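Local structure of Exo-arabinanase (Penicillium chrysogenum, 3A72) at residues S5-T10 and S345-D350; D35-W40 and I54-D59; Q289-I294 and W303-C308; T315-V320 and V330-G335; G325-V330 and D350-L355. The protein probably trims arabinan from its chain ends, hydrolysing alpha-1,5 linkages as an exo-acting glycoside hydrolase whose pocket here holds arabinobiose. One frame throughout, in Å; residues are numbered along the deposited sequence.

Contact 1 of 5, residues S5-T10 and S345-D350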
# COMPACT_ATOMS: atom_id res chain seq x y z
N SER A 5 15.68 16.75 5.76
CA SER A 5 15.34 16.58 4.35
C SER A 5 16.37 15.72 3.66
O SER A 5 17.56 15.88 3.88
CB SER A 5 15.22 17.92 3.63
OG SER A 5 14.20 18.72 4.18
N LEU A 6 15.92 14.81 2.80
CA LEU A 6 16.75 13.95 2.00
C LEU A 6 16.12 13.82 0.62
O LEU A 6 14.90 13.77 0.53
CB LEU A 6 16.85 12.52 2.61
CG LEU A 6 17.51 12.42 3.96
CD1 LEU A 6 17.31 10.99 4.52
CD2 LEU A 6 19.00 12.75 3.89
N THR A 7 16.93 13.71 -0.42
CA THR A 7 16.39 13.60 -1.75
C THR A 7 17.00 12.43 -2.47
O THR A 7 18.23 12.34 -2.65
CB THR A 7 16.61 14.89 -2.56
OG1 THR A 7 15.83 15.91 -1.89
CG2 THR A 7 16.18 14.76 -4.01
N ASN A 8 16.14 11.50 -2.92
CA ASN A 8 16.51 10.46 -3.85
C ASN A 8 17.61 9.55 -3.34
O ASN A 8 18.51 9.17 -4.11
CB ASN A 8 16.89 11.05 -5.22
CG ASN A 8 16.89 10.01 -6.30
OD1 ASN A 8 16.15 9.03 -6.24
ND2 ASN A 8 17.76 10.25 -7.29
N VAL A 9 17.53 9.17 -2.07
CA VAL A 9 18.48 8.23 -1.47
C VAL A 9 18.21 6.85 -2.02
O VAL A 9 17.08 6.39 -2.03
CB VAL A 9 18.40 8.22 0.03
CG1 VAL A 9 19.31 7.20 0.64
CG2 VAL A 9 18.69 9.61 0.60
N THR A 10 19.25 6.14 -2.47
CA THR A 10 19.09 4.77 -2.93
C THR A 10 18.99 3.78 -1.78
O THR A 10 19.89 3.69 -0.94
CB THR A 10 20.28 4.33 -3.75
OG1 THR A 10 20.52 5.23 -4.74
CG2 THR A 10 20.02 3.00 -4.43
N SER A 345 14.14 3.92 -4.01
CA SER A 345 14.68 5.17 -3.49
C SER A 345 13.70 5.79 -2.50
O SER A 345 12.51 5.47 -2.45
CB SER A 345 15.03 6.13 -4.60
OG SER A 345 13.92 6.59 -5.29
N VAL A 346 14.21 6.78 -1.76
CA VAL A 346 13.40 7.48 -0.80
C VAL A 346 13.88 8.92 -0.65
O VAL A 346 15.07 9.22 -0.69
CB VAL A 346 13.45 6.74 0.57
CG1 VAL A 346 14.85 6.72 1.16
CG2 VAL A 346 12.46 7.31 1.56
N SER A 347 12.87 9.80 -0.49
CA SER A 347 13.10 11.19 -0.09
C SER A 347 12.37 11.44 1.23
O SER A 347 11.39 10.76 1.53
CB SER A 347 12.63 12.15 -1.16
OG SER A 347 13.29 11.95 -2.40
N VAL A 348 12.86 12.43 1.97
CA VAL A 348 12.21 12.89 3.20
C VAL A 348 11.99 14.37 3.05
O VAL A 348 12.93 15.11 2.73
CB VAL A 348 13.06 12.55 4.44
CG1 VAL A 348 12.38 13.08 5.70
CG2 VAL A 348 13.27 11.05 4.56
N MET A 349 10.77 14.81 3.28
CA MET A 349 10.38 16.19 3.21
C MET A 349 10.05 16.72 4.57
O MET A 349 9.46 16.05 5.41
CB MET A 349 9.12 16.33 2.28
CG MET A 349 9.33 15.75 0.89
SD MET A 349 7.85 15.79 -0.11
CE MET A 349 7.72 17.53 -0.49
N ASP A 350 10.41 18.01 4.80
CA ASP A 350 10.15 18.71 6.06
C ASP A 350 8.82 19.40 5.96
O ASP A 350 8.70 20.45 5.31
CB ASP A 350 11.27 19.69 6.36
CG ASP A 350 11.09 20.39 7.69
OD1 ASP A 350 10.06 20.19 8.37
OD2 ASP A 350 12.06 21.13 8.10
O HOH W 1 11.92 19.33 2.83
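L6 and V9 form antiparallel hydrogen-bonded pairs with V348 and V346, the chains running opposite ways at 177°, yet the register slips by one residue between the two pairs. N8 makes the slip: it takes a phi of 60°, and N8 and V9 together face V346 as a G1 beta bulge. Before the bulge, L6 N donates to V348 O at 3.0 Å, while V348 N returns a bond to L6 O at 2.8 Å. Beyond it, V9 N meets V346 O at 2.8 Å. The bulge amide finds its acceptor in a side chain, N8 N donating to S347 OG at 2.9 Å; S347 holds this oxygen beside its own backbone N (chi1 -60°), and E310 bonds the same hydroxyl. Strand 6-10 is the outer edge strand of a sheet whose other three strands come from the far end of the chain, the closure of the ring in this six-bladed beta-propeller that is often called molecular velcro. On one face of the sheet L6 and V348 run alongside each other, L6 CD1 4.0 Å from V348 CG2. V9 CB rests 4.0 Å from V346 CG1 on that face, where W64 also packs on V346. At the N-terminal end the contact becomes wet: a water 2.7 Å from S5 OG accepts from D350 N.

Contact 2 of 5, residues D35-W40 and I54-D59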
# COMPACT_ATOMS: atom_id res chain seq x y z
N ASP A 35 12.88 3.32 13.92
CA ASP A 35 13.53 2.68 12.80
C ASP A 35 12.56 2.53 11.61
O ASP A 35 11.38 2.31 11.77
CB ASP A 35 14.05 1.30 13.23
CG ASP A 35 15.23 1.32 14.17
OD1 ASP A 35 15.80 2.41 14.39
OD2 ASP A 35 15.54 0.19 14.69
N LEU A 36 13.13 2.63 10.41
CA LEU A 36 12.39 2.49 9.16
C LEU A 36 12.74 1.16 8.49
O LEU A 36 13.92 0.81 8.38
CB LEU A 36 12.76 3.62 8.22
CG LEU A 36 12.72 5.00 8.71
CD1 LEU A 36 13.09 5.99 7.61
CD2 LEU A 36 11.38 5.37 9.31
N LEU A 37 11.71 0.48 8.01
CA LEU A 37 11.86 -0.73 7.20
C LEU A 37 11.22 -0.52 5.86
O LEU A 37 10.15 0.13 5.76
CB LEU A 37 11.19 -1.93 7.89
CG LEU A 37 11.69 -2.30 9.30
CD1 LEU A 37 10.92 -3.50 9.78
CD2 LEU A 37 13.14 -2.58 9.27
N ALA A 38 11.83 -1.09 4.83
CA ALA A 38 11.36 -0.99 3.47
C ALA A 38 11.39 -2.38 2.83
O ALA A 38 12.28 -3.19 3.09
CB ALA A 38 12.21 -0.04 2.66
N THR A 39 10.41 -2.62 1.96
CA THR A 39 10.34 -3.81 1.13
C THR A 39 9.72 -3.46 -0.21
O THR A 39 9.30 -2.31 -0.47
CB THR A 39 9.55 -4.92 1.86
OG1 THR A 39 9.73 -6.16 1.17
CG2 THR A 39 8.07 -4.64 1.90
N TRP A 40 9.69 -4.42 -1.13
CA TRP A 40 9.27 -4.27 -2.49
C TRP A 40 9.17 -5.64 -3.13
O TRP A 40 9.71 -6.62 -2.61
CB TRP A 40 10.26 -3.37 -3.28
CG TRP A 40 11.67 -3.85 -3.24
CD1 TRP A 40 12.27 -4.74 -4.07
CD2 TRP A 40 12.66 -3.48 -2.26
NE1 TRP A 40 13.57 -4.89 -3.64
CE2 TRP A 40 13.86 -4.17 -2.56
CE3 TRP A 40 12.70 -2.60 -1.17
CZ2 TRP A 40 15.02 -4.05 -1.83
CZ3 TRP A 40 13.86 -2.47 -0.43
CH2 TRP A 40 15.01 -3.17 -0.79
N ILE A 54 13.89 -7.25 3.34
CA ILE A 54 13.57 -6.28 4.40
C ILE A 54 14.82 -5.47 4.63
O ILE A 54 15.83 -6.02 5.11
CB ILE A 54 13.09 -6.97 5.66
CG1 ILE A 54 11.92 -7.90 5.46
CG2 ILE A 54 12.78 -5.93 6.74
CD1 ILE A 54 10.65 -7.25 5.00
N TYR A 55 14.79 -4.18 4.29
CA TYR A 55 15.90 -3.26 4.48
C TYR A 55 15.54 -2.30 5.59
O TYR A 55 14.42 -1.82 5.68
CB TYR A 55 16.22 -2.50 3.20
CG TYR A 55 17.11 -3.24 2.20
CD1 TYR A 55 16.81 -4.51 1.76
CD2 TYR A 55 18.21 -2.61 1.66
CE1 TYR A 55 17.59 -5.14 0.86
CE2 TYR A 55 19.02 -3.25 0.73
CZ TYR A 55 18.72 -4.52 0.32
OH TYR A 55 19.54 -5.13 -0.58
N ARG A 56 16.53 -1.97 6.43
CA ARG A 56 16.33 -1.08 7.58
C ARG A 56 17.21 0.15 7.48
O ARG A 56 18.35 0.07 7.02
CB ARG A 56 16.72 -1.82 8.87
CG ARG A 56 16.57 -0.98 10.13
CD ARG A 56 16.62 -1.83 11.37
NE ARG A 56 17.93 -2.43 11.58
CZ ARG A 56 18.18 -3.43 12.39
NH1 ARG A 56 17.20 -4.01 13.03
NH2 ARG A 56 19.47 -3.83 12.50
N SER A 57 16.68 1.27 7.95
CA SER A 57 17.45 2.48 8.21
C SER A 57 17.29 2.87 9.65
O SER A 57 16.16 2.99 10.15
CB SER A 57 17.01 3.63 7.30
OG SER A 57 17.73 4.82 7.66
N LYS A 58 18.41 3.12 10.33
CA LYS A 58 18.47 3.59 11.72
C LYS A 58 18.92 5.02 11.82
O LYS A 58 19.15 5.53 12.92
CB LYS A 58 19.36 2.67 12.58
CG LYS A 58 18.76 1.28 12.73
CD LYS A 58 19.59 0.36 13.58
CE LYS A 58 19.70 0.86 14.96
NZ LYS A 58 18.50 1.06 15.75
N ASP A 59 19.01 5.75 10.69
CA ASP A 59 19.46 7.15 10.65
C ASP A 59 18.48 7.98 9.84
O ASP A 59 18.81 8.94 9.16
CB ASP A 59 20.89 7.28 10.14
CG ASP A 59 21.15 6.64 8.81
OD1 ASP A 59 20.13 6.23 8.15
OD2 ASP A 59 22.33 6.54 8.39
O HOH W 2 17.26 3.09 16.48
O HOH W 3 15.89 5.04 13.84
O HOH W 4 17.51 -1.22 16.01
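W40 and Y55 make the dense end of this contact, D35 and K58 the watery one. The indole brings its outer corner over one face of the phenol ring, W40 CH2 lying 3.4 Å from Y55 CD1 and displaced toward the rim; the planes stand 56° apart, an oblique meeting of rings. W40 reaches this place because its CG sits between backbone N and carbonyl carbon (chi1 55°). Between the ends, A38 N donates to Y55 O at 2.8 Å and L36 N to S57 O at 3.1 Å. On the other face of the sheet from A38 and Y55, L37 and R56 run side by side, L37 CD2 touching R56 CB at 3.7 Å, and I67 of the next strand packs against both. Grip slackens at the end away from the hairpin's turn. K58 folds back through two bends and spans the D35 carboxylate with two weak bonds, NZ to OD1 and NZ to OD2 both at 3.3 Å. Waters fill in this salt bridge: one joins K58 NZ to D35 OD1, another joins it to D35 OD2, and a third donates to OD1. Strands 36-42 and 52-57 are the middle pair of a four-stranded antiparallel blade, a beta hairpin of the kind from which beta-propellers are built.

Contact 3 of 5, residues Q289-I294 and W303-C308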
# COMPACT_ATOMS: atom_id res chain seq x y z
N GLN A 289 1.73 10.94 -11.26
CA GLN A 289 2.27 12.26 -11.01
C GLN A 289 3.45 12.18 -10.03
O GLN A 289 3.46 11.39 -9.08
CB GLN A 289 1.15 13.15 -10.43
CG GLN A 289 0.18 13.65 -11.50
CD GLN A 289 -0.76 12.61 -12.01
OE1 GLN A 289 -1.31 11.75 -11.29
NE2 GLN A 289 -0.99 12.67 -13.32
N GLY A 290 4.44 13.04 -10.24
CA GLY A 290 5.53 13.19 -9.32
C GLY A 290 5.27 14.10 -8.13
O GLY A 290 5.90 13.96 -7.08
N THR A 291 4.34 15.02 -8.28
CA THR A 291 3.89 15.94 -7.26
C THR A 291 3.12 15.20 -6.18
O THR A 291 2.88 14.00 -6.26
CB THR A 291 3.03 17.03 -7.93
OG1 THR A 291 2.06 16.32 -8.67
CG2 THR A 291 3.85 17.93 -8.83
N LEU A 292 2.72 15.95 -5.15
CA LEU A 292 1.85 15.45 -4.10
C LEU A 292 0.60 16.29 -4.03
O LEU A 292 0.57 17.44 -4.52
CB LEU A 292 2.54 15.43 -2.73
CG LEU A 292 3.71 14.42 -2.61
CD1 LEU A 292 4.52 14.77 -1.36
CD2 LEU A 292 3.23 13.00 -2.54
N PHE A 293 -0.45 15.76 -3.40
CA PHE A 293 -1.74 16.41 -3.28
C PHE A 293 -2.10 16.49 -1.81
O PHE A 293 -2.11 15.46 -1.15
CB PHE A 293 -2.80 15.65 -4.11
CG PHE A 293 -2.34 15.44 -5.52
CD1 PHE A 293 -2.46 16.49 -6.45
CD2 PHE A 293 -1.73 14.28 -5.91
CE1 PHE A 293 -1.92 16.34 -7.72
CE2 PHE A 293 -1.21 14.15 -7.17
CZ PHE A 293 -1.32 15.16 -8.08
N ILE A 294 -2.38 17.69 -1.31
CA ILE A 294 -2.65 17.84 0.10
C ILE A 294 -4.02 18.42 0.36
O ILE A 294 -4.61 19.14 -0.46
CB ILE A 294 -1.53 18.66 0.79
CG1 ILE A 294 -1.53 20.17 0.40
CG2 ILE A 294 -0.18 18.02 0.52
CD1 ILE A 294 -0.58 21.00 1.23
N TRP A 303 -8.01 19.84 -3.47
CA TRP A 303 -6.69 19.49 -3.03
C TRP A 303 -5.66 20.39 -3.67
O TRP A 303 -5.80 20.83 -4.81
CB TRP A 303 -6.40 18.00 -3.44
CG TRP A 303 -7.28 17.07 -2.67
CD1 TRP A 303 -8.66 16.98 -2.78
CD2 TRP A 303 -6.87 16.12 -1.68
NE1 TRP A 303 -9.12 16.02 -1.88
CE2 TRP A 303 -8.04 15.49 -1.21
CE3 TRP A 303 -5.62 15.75 -1.15
CZ2 TRP A 303 -8.00 14.52 -0.21
CZ3 TRP A 303 -5.58 14.78 -0.17
CH2 TRP A 303 -6.76 14.18 0.28
N THR A 304 -4.60 20.69 -2.91
CA THR A 304 -3.51 21.53 -3.38
C THR A 304 -2.37 20.67 -3.86
O THR A 304 -1.84 19.83 -3.12
CB THR A 304 -3.01 22.45 -2.29
OG1 THR A 304 -4.10 23.28 -1.84
CG2 THR A 304 -1.90 23.40 -2.81
N GLU A 305 -1.96 20.87 -5.12
CA GLU A 305 -0.80 20.18 -5.69
C GLU A 305 0.47 20.90 -5.24
O GLU A 305 0.58 22.13 -5.41
CB GLU A 305 -0.91 20.19 -7.20
CG GLU A 305 0.11 19.32 -7.89
CD GLU A 305 -0.15 19.05 -9.37
OE1 GLU A 305 -0.93 19.85 -9.95
OE2 GLU A 305 0.41 18.11 -9.93
N ILE A 306 1.43 20.13 -4.71
CA ILE A 306 2.69 20.69 -4.26
C ILE A 306 3.83 19.95 -4.89
O ILE A 306 3.71 18.75 -5.26
CB ILE A 306 2.83 20.65 -2.70
CG1 ILE A 306 2.95 19.25 -2.13
CG2 ILE A 306 1.72 21.44 -2.04
CD1 ILE A 306 3.32 19.19 -0.67
N PRO A 307 5.01 20.57 -5.01
CA PRO A 307 6.17 19.87 -5.55
C PRO A 307 6.62 18.75 -4.66
O PRO A 307 6.36 18.70 -3.45
CB PRO A 307 7.26 20.97 -5.63
CG PRO A 307 6.53 22.26 -5.56
CD PRO A 307 5.31 22.02 -4.75
N CYS A 308 7.37 17.83 -5.24
CA CYS A 308 7.97 16.71 -4.49
C CYS A 308 9.29 16.35 -5.17
O CYS A 308 9.34 16.22 -6.37
CB CYS A 308 6.99 15.56 -4.49
SG CYS A 308 7.62 14.05 -3.70
O HOH W 5 -6.25 22.15 -0.60
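E305 reaches across to T291 past the ring of F293. CB lies 4.0 Å from F293 CE1. CG, set opposite the backbone N by the first torsion (chi1 -171°) and carried out alongside the ring, comes to 3.6 Å from the same F293 CE1. CD also keeps to that ring carbon, the carboxylate plane inclined by 35° to the ring. At the tip, OE2 receives the T291 hydroxyl on its anti lone pair, with OG1 to OE2 at 2.7 Å, while OE1 is bonded by the hydroxyls of T262 and S260; three hydroxyls thus fix the group's rotation. The backbones pair as an antiparallel hairpin, I306 N donating to L292 O at 2.8 Å. On the face away from E305, I294 and I306 cross at about a right angle, I294 CG2 meeting I306 CD1 at 3.9 Å. W303 turns the edge of its indole to F293, with CE3 3.5 Å from F293 O, and its NE1 is bonded to Y239 OH. Strand 304-306 is the outermost of its propeller blade; inward, F293 pairs with V284 of strand 281-285, and toward the next blade L292 packs on M349 of strand 344-350 and L329 of strand 328-333.

Contact 4 of 5, residues T315-V320 and V330-G335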
# COMPACT_ATOMS: atom_id res chain seq x y z
N THR A 315 2.39 2.93 -7.34
CA THR A 315 2.01 2.83 -5.94
C THR A 315 3.08 3.38 -4.98
O THR A 315 3.39 2.83 -3.93
CB THR A 315 1.51 1.40 -5.59
OG1 THR A 315 0.79 1.48 -4.33
CG2 THR A 315 2.54 0.33 -5.49
N ARG A 316 3.63 4.54 -5.37
CA ARG A 316 4.60 5.24 -4.55
C ARG A 316 4.07 5.39 -3.14
O ARG A 316 2.92 5.80 -2.95
CB ARG A 316 4.93 6.59 -5.21
CG ARG A 316 6.07 7.34 -4.57
CD ARG A 316 6.45 8.59 -5.34
NE ARG A 316 5.36 9.56 -5.25
CZ ARG A 316 5.45 10.80 -5.70
NH1 ARG A 316 6.59 11.28 -6.20
NH2 ARG A 316 4.40 11.63 -5.63
N ALA A 317 4.90 5.05 -2.16
CA ALA A 317 4.47 4.90 -0.77
C ALA A 317 4.85 6.11 0.04
O ALA A 317 5.94 6.68 -0.08
CB ALA A 317 5.07 3.65 -0.16
N LEU A 318 3.94 6.56 0.90
CA LEU A 318 4.13 7.70 1.78
C LEU A 318 4.12 7.23 3.23
O LEU A 318 3.37 6.31 3.60
CB LEU A 318 3.00 8.72 1.62
CG LEU A 318 2.75 9.26 0.22
CD1 LEU A 318 1.59 10.23 0.23
CD2 LEU A 318 4.01 9.93 -0.31
N ARG A 319 4.84 7.93 4.10
CA ARG A 319 4.77 7.68 5.53
C ARG A 319 5.09 8.98 6.28
O ARG A 319 6.13 9.59 6.07
CB ARG A 319 5.66 6.57 5.98
CG ARG A 319 5.50 6.27 7.46
CD ARG A 319 6.10 4.94 7.88
NE ARG A 319 5.38 3.83 7.26
CZ ARG A 319 4.17 3.40 7.65
NH1 ARG A 319 3.55 3.92 8.68
NH2 ARG A 319 3.62 2.43 6.97
N VAL A 320 4.21 9.36 7.19
CA VAL A 320 4.47 10.45 8.12
C VAL A 320 5.26 9.85 9.29
O VAL A 320 4.71 9.00 10.04
CB VAL A 320 3.19 11.11 8.60
CG1 VAL A 320 3.50 12.18 9.67
CG2 VAL A 320 2.45 11.76 7.41
N VAL A 330 8.20 10.62 4.50
CA VAL A 330 8.88 9.70 3.59
C VAL A 330 8.07 9.56 2.33
O VAL A 330 6.84 9.34 2.38
CB VAL A 330 9.03 8.35 4.28
CG1 VAL A 330 9.24 7.19 3.33
CG2 VAL A 330 10.17 8.39 5.31
N VAL A 331 8.76 9.64 1.18
CA VAL A 331 8.20 9.42 -0.13
C VAL A 331 9.11 8.38 -0.81
O VAL A 331 10.27 8.66 -1.07
CB VAL A 331 8.09 10.71 -0.98
CG1 VAL A 331 7.31 10.41 -2.24
CG2 VAL A 331 7.50 11.83 -0.18
N ASN A 332 8.59 7.17 -1.04
CA ASN A 332 9.41 5.99 -1.37
C ASN A 332 8.92 5.38 -2.65
O ASN A 332 7.76 4.91 -2.71
CB ASN A 332 9.28 5.04 -0.20
CG ASN A 332 9.83 3.66 -0.30
OD1 ASN A 332 10.77 3.31 -1.12
ND2 ASN A 332 9.32 2.78 0.43
N SER A 333 9.74 5.35 -3.68
CA SER A 333 9.42 4.72 -4.95
C SER A 333 10.24 3.44 -5.14
O SER A 333 11.39 3.33 -4.69
CB SER A 333 9.73 5.69 -6.13
OG SER A 333 9.35 5.07 -7.36
N ALA A 334 9.67 2.50 -5.91
CA ALA A 334 10.40 1.33 -6.39
C ALA A 334 10.37 1.23 -7.89
O ALA A 334 10.71 0.17 -8.45
CB ALA A 334 9.91 0.03 -5.74
N GLY A 335 9.99 2.30 -8.60
CA GLY A 335 10.01 2.31 -10.04
C GLY A 335 8.66 2.30 -10.67
O GLY A 335 7.63 2.50 -10.01
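A317, L318 and R319 pair with N332, V331 and V330 at the inner side of a beta-propeller blade, where 317-320 is the strand nearest the central axis and 328-333 the next one out. The two short strands run antiparallel at 160°. A317 N donates to N332 O and N332 N to A317 O, both at 2.9 Å; further along, R319 N meets V330 O at 3.0 Å and V330 N closes the pair on R319 O at 2.8 Å. L318 and V331 occupy the non-hydrogen-bonded position between them and lie side by side, L318 CD2 to V331 CG1 at 3.9 Å. The same methyl serves a second neighbour. R316 leaves its backbone extended, bends at chi3 (67°), and thereby lays one face of its guanidinium over V331 CG1, its NE 3.7 Å from that carbon. The polar rim of this buried group is satisfied elsewhere: S285 OG bonds NE and G290 O takes NH1, tying the lead-in of the strand to the neighbouring blade; E311 O also takes NH1. R319 heads off to the other face of the sheet, toward N28 and E29 of strand 23-30. Where strand 328-333 ends, an ST turn redirects the chain: G335 N donates to S333 OG at 3.1 Å, a nearly straight bond of 167°.

Contact 5 of 5, residues G325-V330 and D350-L355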
# COMPACT_ATOMS: atom_id res chain seq x y z
N GLY A 325 6.34 15.00 16.33
CA GLY A 325 4.90 15.07 16.19
C GLY A 325 4.40 15.04 14.76
O GLY A 325 3.39 15.68 14.43
N GLY A 326 5.09 14.34 13.88
CA GLY A 326 4.64 14.18 12.49
C GLY A 326 5.21 15.15 11.49
O GLY A 326 4.62 15.41 10.46
N ARG A 327 6.40 15.66 11.78
CA ARG A 327 6.99 16.70 10.97
C ARG A 327 7.56 16.25 9.61
O ARG A 327 7.63 17.07 8.71
CB ARG A 327 8.14 17.33 11.81
CG ARG A 327 8.83 18.47 11.04
CD ARG A 327 9.74 19.26 12.03
NE ARG A 327 10.56 20.18 11.22
CZ ARG A 327 11.51 20.94 11.76
NH1 ARG A 327 11.69 20.98 13.06
NH2 ARG A 327 12.22 21.68 10.95
N TYR A 328 8.01 15.01 9.48
CA TYR A 328 8.75 14.57 8.29
C TYR A 328 7.96 13.51 7.54
O TYR A 328 7.39 12.60 8.10
CB TYR A 328 10.12 14.04 8.73
CG TYR A 328 11.00 15.11 9.33
CD1 TYR A 328 11.71 15.99 8.52
CD2 TYR A 328 11.01 15.29 10.71
CE1 TYR A 328 12.49 16.98 9.06
CE2 TYR A 328 11.82 16.30 11.25
CZ TYR A 328 12.53 17.12 10.43
OH TYR A 328 13.30 18.14 10.95
N LEU A 329 7.99 13.65 6.19
CA LEU A 329 7.31 12.75 5.29
C LEU A 329 8.30 11.93 4.45
O LEU A 329 9.11 12.52 3.72
CB LEU A 329 6.45 13.57 4.32
CG LEU A 329 5.65 12.75 3.29
CD1 LEU A 329 4.53 11.96 3.94
CD2 LEU A 329 5.13 13.67 2.20
N VAL A 330 8.20 10.62 4.50
CA VAL A 330 8.88 9.70 3.59
C VAL A 330 8.07 9.56 2.33
O VAL A 330 6.84 9.34 2.38
CB VAL A 330 9.03 8.35 4.28
CG1 VAL A 330 9.24 7.19 3.33
CG2 VAL A 330 10.17 8.39 5.31
N ASP A 350 10.41 18.01 4.80
CA ASP A 350 10.15 18.71 6.06
C ASP A 350 8.82 19.40 5.96
O ASP A 350 8.70 20.45 5.31
CB ASP A 350 11.27 19.69 6.36
CG ASP A 350 11.09 20.39 7.69
OD1 ASP A 350 10.06 20.19 8.37
OD2 ASP A 350 12.06 21.13 8.10
N LEU A 351 7.78 18.82 6.56
CA LEU A 351 6.41 19.33 6.49
C LEU A 351 6.27 20.67 7.20
O LEU A 351 5.30 21.42 6.89
CB LEU A 351 5.42 18.31 7.01
CG LEU A 351 5.44 16.96 6.23
CD1 LEU A 351 4.52 15.96 6.95
CD2 LEU A 351 5.11 17.15 4.78
N LYS A 352 7.17 21.01 8.10
CA LYS A 352 7.17 22.35 8.70
C LYS A 352 7.35 23.40 7.61
O LYS A 352 6.77 24.52 7.72
CB LYS A 352 8.22 22.48 9.79
CG LYS A 352 8.13 23.78 10.60
CD LYS A 352 9.14 23.74 11.77
CE LYS A 352 9.26 25.04 12.57
NZ LYS A 352 9.75 24.77 13.97
N GLU A 353 8.13 23.10 6.58
CA GLU A 353 8.39 24.03 5.50
C GLU A 353 7.47 23.84 4.31
O GLU A 353 7.04 24.84 3.74
CB GLU A 353 9.85 23.94 5.05
CG GLU A 353 10.19 24.88 3.92
CD GLU A 353 10.07 26.35 4.21
OE1 GLU A 353 9.86 26.72 5.38
OE2 GLU A 353 10.15 27.15 3.25
N VAL A 354 7.17 22.59 3.91
CA VAL A 354 6.54 22.39 2.58
C VAL A 354 5.02 22.47 2.63
O VAL A 354 4.40 22.60 1.55
CB VAL A 354 7.00 21.06 1.91
CG1 VAL A 354 8.50 21.05 1.77
CG2 VAL A 354 6.55 19.86 2.64
N LEU A 355 4.43 22.40 3.80
CA LEU A 355 2.94 22.55 3.85
C LEU A 355 2.50 23.98 3.99
O LEU A 355 1.28 24.21 3.74
CB LEU A 355 2.38 21.69 4.98
CG LEU A 355 2.61 20.21 4.84
CD1 LEU A 355 1.93 19.40 5.94
CD2 LEU A 355 2.14 19.67 3.50
OXT LEU A 355 3.38 24.79 4.38
O HOH W 6 14.54 19.84 8.82
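R327 holds D350 at the N-cap of the short C-terminal helix 351-354, so that the last residue of propeller strand 344-350 also caps the helix. The grip is side-on: R327 NE donates to D350 OD1 at 2.9 Å, almost straight at 176°, and NH2 to OD2, also at 2.9 Å, each oxygen being met on its syn side. OD1 has a second donor, K352 N at 3.0 Å, arriving from the opposite face of the carboxylate plane; this is the capping bond. OD2 in turn accepts from a water that also bonds Y328 OH. The guanidinium is sandwiched, with K352 CD centred 3.6 Å above the R327 plane on one side and Y328 OH 3.4 Å above it on the other, which holds its orientation for the bidentate bridge. R327, extended from CG to NE, carries the guanidinium to the carboxylate. Main-chain groups are matched as well. L351 N donates to R327 O at 2.8 Å, E353 N and V354 N share D350 O, and G326 O takes the hydroxyl of T273. Under the polar layer, L351 turns inward beside I283 and lays its CD2 3.9 Å from L329 CB.

Contacts 1, 4 and 5 share one blade: strand 328-333 pairs inward in contact 4, strand 344-350 pairs outward in contact 1, and contact 5 ties their far ends to the terminal helix. Contacts 2 and 3 are local hairpins of two other blades and do not touch each other. Contact 4 lies closest to the centre of the chain, contact 2 is also largely buried, and 1, 3 and 5 are only partly so. Chemistry follows place. Buried R316 is met by carbonyls and a hydroxyl; the salt bridges across contacts 5 and 2 lie toward the surface, firm in the first, weak and watered in the second. M349 packs contact 1 against contact 3, and R316 hydrogen-bonds contact 4 to it.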